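Local coordinates for protein peptidoglycan D,D-transpeptidase FtsI (Burkholderia pseudomallei, PDB 6HZI) that probably cross-links peptidoglycan peptides as the D,D-transpeptidase penicillin-binding protein 3, a beta-lactam target of the serine-transpeptidase family, at residues A35-D40 and N56-D61; G110-G115 and K120-G125; P251-G256 and T321-N326; A193-A196 and E202-P205. All blocks are in the same frame, centred on the assembly; numbering follows the deposited sequence.

Contact 1: A35-D40 and N56-D61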
loop_
_atom_site.group_PDB
_atom_site.type_symbol
_atom_site.label_atom_id
_atom_site.label_comp_id
_atom_site.label_asym_id
_atom_site.label_seq_id
_atom_site.Cartn_x
_atom_site.Cartn_y
_atom_site.Cartn_z
ATOM N N ALA A 35 7.636 7.660 8.242
ATOM C CA ALA A 35 6.491 7.125 9.008
ATOM C C ALA A 35 6.424 5.624 8.757
ATOM O O ALA A 35 6.855 5.164 7.659
ATOM C CB ALA A 35 5.244 7.850 8.599
ATOM N N ALA A 36 5.978 4.884 9.761
ATOM C CA ALA A 36 5.768 3.437 9.639
ATOM C C ALA A 36 4.756 2.954 10.684
ATOM O O ALA A 36 4.612 3.609 11.731
ATOM C CB ALA A 36 7.105 2.754 9.729
ATOM N N MET A 37 4.061 1.854 10.383
ATOM C CA MET A 37 3.060 1.271 11.296
ATOM C C MET A 37 2.808 -0.199 10.947
ATOM O O MET A 37 3.030 -0.587 9.783
ATOM C CB MET A 37 1.753 2.086 11.245
ATOM C CG MET A 37 0.916 1.895 9.998
ATOM S SD MET A 37 -0.553 2.931 9.967
ATOM C CE MET A 37 -1.579 2.106 11.190
ATOM N N VAL A 38 2.355 -0.960 11.941
ATOM C CA VAL A 38 2.045 -2.404 11.846
ATOM C C VAL A 38 0.645 -2.576 12.368
ATOM O O VAL A 38 0.366 -2.036 13.457
ATOM C CB VAL A 38 3.041 -3.264 12.637
ATOM C CG1 VAL A 38 2.793 -4.748 12.402
ATOM C CG2 VAL A 38 4.481 -2.914 12.238
ATOM N N ILE A 39 -0.162 -3.293 11.597
ATOM C CA ILE A 39 -1.565 -3.680 11.901
ATOM C C ILE A 39 -1.641 -5.201 11.992
ATOM O O ILE A 39 -1.125 -5.903 11.076
ATOM C CB ILE A 39 -2.491 -3.177 10.795
ATOM C CG1 ILE A 39 -2.307 -1.671 10.598
ATOM C CG2 ILE A 39 -3.909 -3.571 11.130
ATOM C CD1 ILE A 39 -3.296 -1.008 9.637
ATOM N N ASP A 40 -2.276 -5.697 13.051
ATOM C CA ASP A 40 -2.603 -7.129 13.187
ATOM C C ASP A 40 -3.796 -7.384 12.277
ATOM O O ASP A 40 -4.827 -6.712 12.431
ATOM C CB ASP A 40 -2.954 -7.491 14.628
ATOM C CG ASP A 40 -3.422 -8.920 14.777
ATOM O OD1 ASP A 40 -2.572 -9.791 14.698
ATOM O OD2 ASP A 40 -4.627 -9.133 14.969
ATOM N N ASN A 56 3.007 13.645 14.086
ATOM C CA ASN A 56 2.165 12.473 13.689
ATOM C C ASN A 56 1.802 12.501 12.174
ATOM O O ASN A 56 0.604 12.534 11.832
ATOM C CB ASN A 56 0.966 12.352 14.645
ATOM C CG ASN A 56 0.388 10.950 14.706
ATOM O OD1 ASN A 56 0.935 10.003 14.118
ATOM N ND2 ASN A 56 -0.752 10.836 15.381
ATOM N N ARG A 57 2.801 12.433 11.278
ATOM C CA ARG A 57 2.646 12.778 9.831
ATOM C C ARG A 57 1.897 11.624 9.141
ATOM O O ARG A 57 1.159 11.821 8.136
ATOM C CB ARG A 57 4.000 13.123 9.200
ATOM C CG ARG A 57 4.512 14.533 9.509
ATOM C CD ARG A 57 5.919 14.825 8.974
ATOM N NE ARG A 57 6.793 13.688 9.261
ATOM C CZ ARG A 57 7.383 13.430 10.440
ATOM N NH1 ARG A 57 7.269 14.256 11.473
ATOM N NH2 ARG A 57 8.129 12.350 10.574
ATOM N N VAL A 58 2.005 10.473 9.771
ATOM C CA VAL A 58 1.282 9.197 9.476
ATOM C C VAL A 58 -0.219 9.423 9.327
ATOM O O VAL A 58 -0.828 8.792 8.451
ATOM C CB VAL A 58 1.537 8.169 10.596
ATOM C CG1 VAL A 58 1.101 6.786 10.182
ATOM C CG2 VAL A 58 3.009 8.099 10.926
ATOM N N LEU A 59 -0.782 10.261 10.189
ATOM C CA LEU A 59 -2.218 10.580 10.217
ATOM C C LEU A 59 -2.512 11.945 9.586
ATOM O O LEU A 59 -3.625 12.052 9.005
ATOM C CB LEU A 59 -2.717 10.467 11.657
ATOM C CG LEU A 59 -2.805 9.020 12.147
ATOM C CD1 LEU A 59 -2.950 8.891 13.630
ATOM C CD2 LEU A 59 -3.981 8.336 11.524
ATOM N N THR A 60 -1.558 12.896 9.605
ATOM C CA THR A 60 -1.759 14.312 9.150
ATOM C C THR A 60 -1.334 14.513 7.687
ATOM O O THR A 60 -1.970 15.292 7.019
ATOM C CB THR A 60 -0.984 15.352 9.976
ATOM O OG1 THR A 60 0.417 15.070 9.900
ATOM C CG2 THR A 60 -1.410 15.393 11.423
ATOM N N ASP A 61 -0.269 13.876 7.233
ATOM C CA ASP A 61 0.341 14.182 5.912
ATOM C C ASP A 61 -0.316 13.341 4.821
ATOM O O ASP A 61 -0.443 12.109 4.954
ATOM C CB ASP A 61 1.853 13.964 5.940
ATOM C CG ASP A 61 2.621 15.064 6.656
ATOM O OD1 ASP A 61 1.971 15.958 7.331
ATOM O OD2 ASP A 61 3.859 15.017 6.537
#

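Contact 2: G110-G115 and K120-G125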
loop_
_atom_site.group_PDB
_atom_site.type_symbol
_atom_site.label_atom_id
_atom_site.label_comp_id
_atom_site.label_asym_id
_atom_site.label_seq_id
_atom_site.Cartn_x
_atom_site.Cartn_y
_atom_site.Cartn_z
ATOM N N GLY A 110 5.274 -5.298 -23.082
ATOM C CA GLY A 110 4.504 -6.090 -24.061
ATOM C C GLY A 110 3.242 -6.676 -23.442
ATOM O O GLY A 110 2.504 -5.967 -22.719
ATOM N N THR A 111 2.985 -7.934 -23.744
ATOM C CA THR A 111 1.768 -8.640 -23.290
ATOM C C THR A 111 1.983 -9.134 -21.849
ATOM O O THR A 111 2.786 -10.001 -21.644
ATOM C CB THR A 111 1.380 -9.768 -24.259
ATOM O OG1 THR A 111 1.361 -9.218 -25.581
ATOM C CG2 THR A 111 0.035 -10.354 -23.880
ATOM N N LEU A 112 1.231 -8.590 -20.910
ATOM C CA LEU A 112 1.206 -8.993 -19.494
ATOM C C LEU A 112 -0.136 -9.667 -19.211
ATOM O O LEU A 112 -1.174 -9.262 -19.787
ATOM C CB LEU A 112 1.356 -7.746 -18.613
ATOM C CG LEU A 112 2.717 -7.054 -18.664
ATOM C CD1 LEU A 112 2.733 -5.802 -17.773
ATOM C CD2 LEU A 112 3.808 -8.014 -18.240
ATOM N N THR A 113 -0.158 -10.541 -18.222
ATOM C CA THR A 113 -1.418 -10.884 -17.517
ATOM C C THR A 113 -1.769 -9.809 -16.500
ATOM O O THR A 113 -0.889 -8.968 -16.178
ATOM C CB THR A 113 -1.271 -12.180 -16.737
ATOM O OG1 THR A 113 -0.357 -11.875 -15.687
ATOM C CG2 THR A 113 -0.831 -13.289 -17.658
ATOM N N VAL A 114 -3.002 -9.856 -15.990
ATOM C CA VAL A 114 -3.486 -8.893 -14.952
ATOM C C VAL A 114 -2.515 -8.937 -13.769
ATOM O O VAL A 114 -2.055 -7.890 -13.358
ATOM C CB VAL A 114 -4.946 -9.172 -14.552
ATOM C CG1 VAL A 114 -5.323 -8.466 -13.263
ATOM C CG2 VAL A 114 -5.886 -8.722 -15.674
ATOM N N GLY A 115 -2.135 -10.130 -13.348
ATOM C CA GLY A 115 -1.059 -10.341 -12.377
ATOM C C GLY A 115 0.226 -9.655 -12.790
ATOM O O GLY A 115 0.821 -8.937 -11.929
ATOM N N LYS A 120 4.832 -5.930 -12.507
ATOM C CA LYS A 120 5.767 -5.065 -13.256
ATOM C C LYS A 120 5.428 -3.621 -12.985
ATOM O O LYS A 120 6.136 -2.751 -13.511
ATOM C CB LYS A 120 5.670 -5.341 -14.748
ATOM C CG LYS A 120 6.094 -6.748 -15.096
ATOM C CD LYS A 120 7.559 -6.993 -15.050
ATOM C CE LYS A 120 7.835 -8.471 -15.270
ATOM N NZ LYS A 120 9.236 -8.813 -14.939
ATOM N N SER A 121 4.337 -3.397 -12.263
ATOM C CA SER A 121 3.869 -2.041 -11.898
ATOM C C SER A 121 3.647 -1.246 -13.197
ATOM O O SER A 121 4.140 -0.173 -13.349
ATOM C CB SER A 121 4.885 -1.409 -10.947
ATOM O OG SER A 121 4.371 -0.258 -10.312
ATOM N N SER A 122 2.841 -1.748 -14.104
ATOM C CA SER A 122 2.576 -1.085 -15.393
ATOM C C SER A 122 1.440 -0.065 -15.242
ATOM O O SER A 122 0.272 -0.494 -15.028
ATOM C CB SER A 122 2.265 -2.090 -16.455
ATOM O OG SER A 122 1.765 -1.444 -17.612
ATOM N N ASN A 123 1.762 1.219 -15.461
ATOM C CA ASN A 123 0.764 2.311 -15.565
ATOM C C ASN A 123 -0.214 2.052 -16.707
ATOM O O ASN A 123 -1.444 2.285 -16.527
ATOM C CB ASN A 123 1.437 3.655 -15.818
ATOM C CG ASN A 123 2.255 4.072 -14.624
ATOM O OD1 ASN A 123 1.803 3.925 -13.497
ATOM N ND2 ASN A 123 3.489 4.463 -14.852
ATOM N N ILE A 124 0.331 1.666 -17.857
ATOM C CA ILE A 124 -0.453 1.405 -19.090
ATOM C C ILE A 124 -1.422 0.265 -18.779
ATOM O O ILE A 124 -2.619 0.375 -19.147
ATOM C CB ILE A 124 0.478 1.094 -20.291
ATOM C CG1 ILE A 124 1.348 2.301 -20.672
ATOM C CG2 ILE A 124 -0.332 0.602 -21.495
ATOM C CD1 ILE A 124 2.483 1.986 -21.659
ATOM N N GLY A 125 -0.925 -0.809 -18.163
ATOM C CA GLY A 125 -1.782 -1.970 -17.845
ATOM C C GLY A 125 -2.902 -1.559 -16.883
ATOM O O GLY A 125 -4.066 -1.900 -17.153
#

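Contact 3: P251-G256 and T321-N326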
loop_
_atom_site.group_PDB
_atom_site.type_symbol
_atom_site.label_atom_id
_atom_site.label_comp_id
_atom_site.label_asym_id
_atom_site.label_seq_id
_atom_site.Cartn_x
_atom_site.Cartn_y
_atom_site.Cartn_z
ATOM N N PRO A 251 14.191 -12.555 4.281
ATOM C CA PRO A 251 14.795 -13.877 4.437
ATOM C C PRO A 251 13.924 -14.686 5.401
ATOM O O PRO A 251 13.623 -14.219 6.493
ATOM C CB PRO A 251 16.202 -13.552 4.971
ATOM C CG PRO A 251 16.501 -12.105 4.490
ATOM C CD PRO A 251 15.139 -11.430 4.493
ATOM N N GLY A 252 13.462 -15.837 4.945
ATOM C CA GLY A 252 12.817 -16.831 5.814
ATOM C C GLY A 252 11.315 -16.820 5.659
ATOM O O GLY A 252 10.675 -17.818 6.103
ATOM N N TYR A 253 10.752 -15.727 5.116
ATOM C CA TYR A 253 9.279 -15.545 5.029
ATOM C C TYR A 253 8.848 -15.168 3.610
ATOM O O TYR A 253 9.523 -14.424 2.855
ATOM C CB TYR A 253 8.776 -14.489 6.008
ATOM C CG TYR A 253 9.084 -14.753 7.458
ATOM C CD1 TYR A 253 8.228 -15.501 8.255
ATOM C CD2 TYR A 253 10.217 -14.212 8.042
ATOM C CE1 TYR A 253 8.513 -15.742 9.588
ATOM C CE2 TYR A 253 10.514 -14.433 9.377
ATOM C CZ TYR A 253 9.674 -15.219 10.146
ATOM O OH TYR A 253 10.015 -15.408 11.460
ATOM N N ARG A 254 7.710 -15.722 3.243
ATOM C CA ARG A 254 6.923 -15.246 2.084
ATOM C C ARG A 254 6.215 -13.938 2.478
ATOM O O ARG A 254 5.452 -13.906 3.492
ATOM C CB ARG A 254 5.940 -16.341 1.659
ATOM C CG ARG A 254 6.621 -17.597 1.136
ATOM C CD ARG A 254 5.621 -18.711 0.904
ATOM N NE ARG A 254 4.641 -18.302 -0.070
ATOM C CZ ARG A 254 3.529 -18.969 -0.291
ATOM N NH1 ARG A 254 3.329 -20.111 0.320
ATOM N NH2 ARG A 254 2.611 -18.514 -1.120
ATOM N N VAL A 255 6.457 -12.909 1.685
ATOM C CA VAL A 255 5.877 -11.558 1.845
ATOM C C VAL A 255 5.371 -11.057 0.485
ATOM O O VAL A 255 5.765 -11.587 -0.553
ATOM C CB VAL A 255 6.937 -10.593 2.385
ATOM C CG1 VAL A 255 7.590 -11.125 3.642
ATOM C CG2 VAL A 255 7.988 -10.228 1.350
ATOM N N GLY A 256 4.555 -10.013 0.507
ATOM C CA GLY A 256 4.023 -9.381 -0.695
ATOM C C GLY A 256 3.727 -7.945 -0.362
ATOM O O GLY A 256 3.415 -7.663 0.798
ATOM N N THR A 321 9.588 -8.159 13.325
ATOM C CA THR A 321 8.261 -8.219 13.986
ATOM C C THR A 321 7.788 -9.674 14.038
ATOM O O THR A 321 7.169 -10.091 15.051
ATOM C CB THR A 321 7.219 -7.362 13.263
ATOM O OG1 THR A 321 7.557 -5.977 13.347
ATOM C CG2 THR A 321 5.860 -7.566 13.875
ATOM N N LEU A 322 7.981 -10.404 12.939
ATOM C CA LEU A 322 7.489 -11.794 12.840
ATOM C C LEU A 322 8.326 -12.641 13.806
ATOM O O LEU A 322 7.707 -13.411 14.575
ATOM C CB LEU A 322 7.605 -12.291 11.394
ATOM C CG LEU A 322 6.541 -11.786 10.417
ATOM C CD1 LEU A 322 6.813 -12.328 9.021
ATOM C CD2 LEU A 322 5.136 -12.190 10.862
ATOM N N ARG A 323 9.657 -12.469 13.831
ATOM C CA ARG A 323 10.496 -13.133 14.889
ATOM C C ARG A 323 9.965 -12.823 16.301
ATOM O O ARG A 323 9.544 -13.782 16.977
ATOM C CB ARG A 323 11.963 -12.784 14.690
ATOM C CG ARG A 323 12.514 -13.523 13.479
ATOM C CD ARG A 323 14.001 -13.341 13.471
ATOM N NE ARG A 323 14.367 -12.042 12.926
ATOM C CZ ARG A 323 14.409 -11.772 11.634
ATOM N NH1 ARG A 323 14.069 -12.722 10.772
ATOM N NH2 ARG A 323 14.769 -10.562 11.219
ATOM N N ALA A 324 9.796 -11.536 16.642
ATOM C CA ALA A 324 9.189 -11.021 17.901
ATOM C C ALA A 324 7.826 -11.649 18.216
ATOM O O ALA A 324 7.517 -11.734 19.376
ATOM C CB ALA A 324 9.077 -9.528 17.831
ATOM N N LEU A 325 7.057 -12.096 17.229
ATOM C CA LEU A 325 5.737 -12.755 17.412
ATOM C C LEU A 325 5.890 -14.289 17.449
ATOM O O LEU A 325 4.852 -14.998 17.482
ATOM C CB LEU A 325 4.866 -12.302 16.237
ATOM C CG LEU A 325 4.345 -10.868 16.331
ATOM C CD1 LEU A 325 3.580 -10.485 15.082
ATOM C CD2 LEU A 325 3.466 -10.677 17.552
ATOM N N ASN A 326 7.124 -14.807 17.380
ATOM C CA ASN A 326 7.419 -16.270 17.277
ATOM C C ASN A 326 6.651 -16.892 16.095
ATOM O O ASN A 326 6.085 -18.005 16.221
ATOM C CB ASN A 326 7.156 -16.974 18.616
ATOM C CG ASN A 326 8.271 -16.704 19.601
ATOM O OD1 ASN A 326 9.447 -16.889 19.285
ATOM N ND2 ASN A 326 7.918 -16.208 20.776
#

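Contact 4: A193-A196 and E202-P205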
loop_
_atom_site.group_PDB
_atom_site.type_symbol
_atom_site.label_atom_id
_atom_site.label_comp_id
_atom_site.label_asym_id
_atom_site.label_seq_id
_atom_site.Cartn_x
_atom_site.Cartn_y
_atom_site.Cartn_z
ATOM N N ALA A 193 -6.448 0.328 4.157
ATOM C CA ALA A 193 -6.960 -0.172 2.861
ATOM C C ALA A 193 -6.372 -1.564 2.580
ATOM O O ALA A 193 -7.167 -2.473 2.216
ATOM C CB ALA A 193 -6.638 0.798 1.755
ATOM N N TYR A 194 -5.055 -1.747 2.768
ATOM C CA TYR A 194 -4.373 -3.049 2.519
ATOM C C TYR A 194 -4.857 -4.136 3.513
ATOM O O TYR A 194 -4.735 -5.312 3.126
ATOM C CB TYR A 194 -2.849 -2.905 2.506
ATOM C CG TYR A 194 -2.299 -2.610 1.145
ATOM C CD1 TYR A 194 -2.450 -1.359 0.589
ATOM C CD2 TYR A 194 -1.625 -3.560 0.399
ATOM C CE1 TYR A 194 -1.992 -1.054 -0.683
ATOM C CE2 TYR A 194 -1.165 -3.285 -0.883
ATOM C CZ TYR A 194 -1.360 -2.026 -1.417
ATOM O OH TYR A 194 -0.915 -1.655 -2.638
ATOM N N THR A 195 -5.401 -3.802 4.699
ATOM C CA THR A 195 -5.995 -4.826 5.606
ATOM C C THR A 195 -7.158 -5.499 4.890
ATOM O O THR A 195 -7.385 -6.656 5.184
ATOM C CB THR A 195 -6.466 -4.342 7.000
ATOM O OG1 THR A 195 -7.675 -3.549 6.952
ATOM C CG2 THR A 195 -5.357 -3.616 7.735
ATOM N N ALA A 196 -7.847 -4.819 3.982
ATOM C CA ALA A 196 -8.969 -5.436 3.230
ATOM C C ALA A 196 -8.455 -6.513 2.258
ATOM O O ALA A 196 -9.169 -7.477 2.018
ATOM C CB ALA A 196 -9.778 -4.401 2.506
ATOM N N GLU A 202 -12.419 -8.134 3.747
ATOM C CA GLU A 202 -13.077 -7.415 4.864
ATOM C C GLU A 202 -12.171 -6.262 5.317
ATOM O O GLU A 202 -11.030 -6.515 5.719
ATOM C CB GLU A 202 -13.331 -8.418 5.983
ATOM C CG GLU A 202 -14.563 -8.119 6.807
ATOM C CD GLU A 202 -14.817 -9.138 7.912
ATOM O OE1 GLU A 202 -14.543 -10.360 7.651
ATOM O OE2 GLU A 202 -15.280 -8.713 9.027
ATOM N N LEU A 203 -12.678 -5.041 5.274
ATOM C CA LEU A 203 -12.025 -3.823 5.831
ATOM C C LEU A 203 -12.205 -3.829 7.352
ATOM O O LEU A 203 -13.327 -3.616 7.847
ATOM C CB LEU A 203 -12.663 -2.587 5.207
ATOM C CG LEU A 203 -12.011 -1.266 5.583
ATOM C CD1 LEU A 203 -10.667 -1.167 4.936
ATOM C CD2 LEU A 203 -12.866 -0.073 5.177
ATOM N N MET A 204 -11.127 -4.104 8.063
ATOM C CA MET A 204 -11.112 -4.133 9.540
ATOM C C MET A 204 -11.052 -2.702 10.037
ATOM O O MET A 204 -10.468 -1.813 9.386
ATOM C CB MET A 204 -9.920 -4.956 10.025
ATOM C CG MET A 204 -10.067 -6.413 9.595
ATOM S SD MET A 204 -11.629 -7.068 10.263
ATOM C CE MET A 204 -11.109 -7.495 11.921
ATOM N N PRO A 205 -11.792 -2.435 11.137
ATOM C CA PRO A 205 -11.646 -1.186 11.881
ATOM C C PRO A 205 -10.217 -1.170 12.437
ATOM O O PRO A 205 -9.781 -2.149 13.029
ATOM C CB PRO A 205 -12.686 -1.256 13.015
ATOM C CG PRO A 205 -13.554 -2.449 12.668
ATOM C CD PRO A 205 -12.730 -3.363 11.787
#

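Contact 1: A35-D40 and N56-D61
Where V58 packs on A35, the short helix 57-60 is opened by the carbonyl oxygen N56 O, which accepts two backbone N-H groups: L59 N and T60 N both lie 3.1 Å from it. One residue further on, D61 N bonds to R57 O at 2.7 Å, and these backbone bonds define the single turn that carries V58. No hydrogen bond runs between the two segments, which bury 162 Å² in total and meet through apolar side chains. V58 supplies the largest share and uses both of its branches. CG1 stands opposite the backbone N (chi1 -167°) and reaches along the strand to the sulfur of M37, with V58 CG1 to M37 SD at 4.2 Å. CG2, turned to the side of the backbone N, drops onto A35, where the V58 CG2 to A35 CB separation refines to 3.2 Å. The two methyls are in contact, though a value shorter than normal carbon contact is doubtful in its exactness. The backbones are close here too, A35 CA and V58 CA being 5.6 Å apart. V58 N is held by N51 OD1, which ties the helix to edge strand 46-52. In the antiparallel sheet of this transpeptidase fold, A35 packs on helix 57-60 and M37 reaches both V58 and helix 187-198, whereas A36 and V38 pack on helix 12-28.

Contact 2: G110-G115 and K120-G125
A small apolar contact, 123 Å² in all, joins L112 on the two-stranded sheet 88-90/111-113 to K120 and S122, at the junction between helices 114-120 and 123-130. L112 does its work with both methyls: L112 CD1 lies 4.0 Å from S122 CB, and L112 CD2 lies 4.1 Å from K120 CG. The leucine therefore forks over the helix junction, with its CG set beside the backbone N (chi1 -68°). K120 offers only the root of its chain. The chain bends at chi2 and crosses the leucine obliquely before leaving, and the ammonium nitrogen ends at Q242 O. Between these two contact residues sits S121, with positive phi and two bonds back into the preceding turn, a Schellman motif that ends one helix just before the next begins. The sequence S121-S122-N123 matches the SxN motif of penicillin-binding proteins: S121 OG bonds to K258 NZ and to S67 OG, and N123 OD1 to K70 NZ, consistent with a place in the active site. S122 is the N-cap of helix 123-130. Its OG, opposite the backbone N, accepts from G125 N at 2.8 Å with an N-H...O angle of 161°. The same hydroxyl is bonded to D105 OD2, while D105 OD1 accepts from I124 N in the first turn.

Contact 3: P251-G256 and T321-N326
From P251 the chain turns through G252, whose positive phi suits glycine, and arrives at Y253, which meets L322 and R323. Its CG is turned to the side of the backbone N (chi1 -58°), which carries the ring out alongside helix 310-324. L322 CD1 sits over one ring face, 3.7 Å from the Y253 ring centroid and 17° off the normal, a CH-pi contact. The methyl is offset toward the CG-CD1 side of the rim, with L322 CD1 3.6 Å from Y253 CD1; farther out, L322 CB rests 3.8 Å from Y253 CZ. R323 comes in at the edge, with R323 NH1 4.2 Å from Y253 CE2 and the guanidinium plane tilted 42° from the ring, too oblique for a stack. R323 CG passes 3.7 Å from Y253 OH, but the hydroxyl bonds to V327 O, and R323 NH2 pairs with D320. R254 instead forms a salt bridge with E236, while V255 packs on A283. A tyrosine CH-pi contact thus joins the lead-in to strand 256-266 to the last helix of this transpeptidase, 310-324, which rests through L322 on strand 274-283 and through T321 on helix 12-28 and strand 290-297.

Contact 4: A193-A196 and E202-P205
T195, A196 and L203 bury most of the surface in this contact, 49, 48 and 46 Å² respectively, and they do it without a hydrogen bond between the segments. At A196 the backbone itself takes part: A196 CA points its hydrogen at E202 O, 3.4 Å away, with an angle at that hydrogen of 168°, a nearly straight CA-H...O contact. The A196 methyl rests against L203, with A196 CB 4.1 Å from L203 CD1. L203 starts out away from the helix, and its CG, opposite the backbone N (chi1 -175°), lets CD1 fold back toward A196. The two backbones run close, A196 CA and L203 CA being 4.3 Å apart. Residues 202-205 thus double back along the last turns of helix 187-198 of the transpeptidase fold, whose other side carries Y194 against strand 274-283 and helix 70-79. T195 turns its hydroxyl into the position between N and C (chi1 73°), where it bonds to R192 O one turn back. T195 OG1 also lies 3.7 Å from M204 N, too loosely placed to count as a hydrogen bond, and 4.1 Å from M204 CB, the two side chains crossing at roughly a right angle. M204 then bends at chi2 and chi3 and carries its thioether away from T195. E202 also heads away from the helix, its OE2 bonding to G219 N, while the backbone of L203 pairs with P220.

Contacts 1 and 4 are the deeper pair, each centred about 12 Å from the centre of the chain. They meet directly, I39 CG2 packing 3.7 Å from T195 CG2, and M37 of contact 1 also touches helix 187-198, which carries contact 4. Contacts 2 and 3 are both centred about 18 Å out. Contact 3 is largely buried, with R323 exposed, and shares helix 12-28 with contact 1; contact 2 is partly buried and stands apart, its centre about 30 Å from that of contact 1. Aliphatic packing dominates contact 1, contact 4 adds a CA-H...O contact and contact 3 a CH-pi contact, while contact 2 sets a leucine beside a polar, capped helix junction.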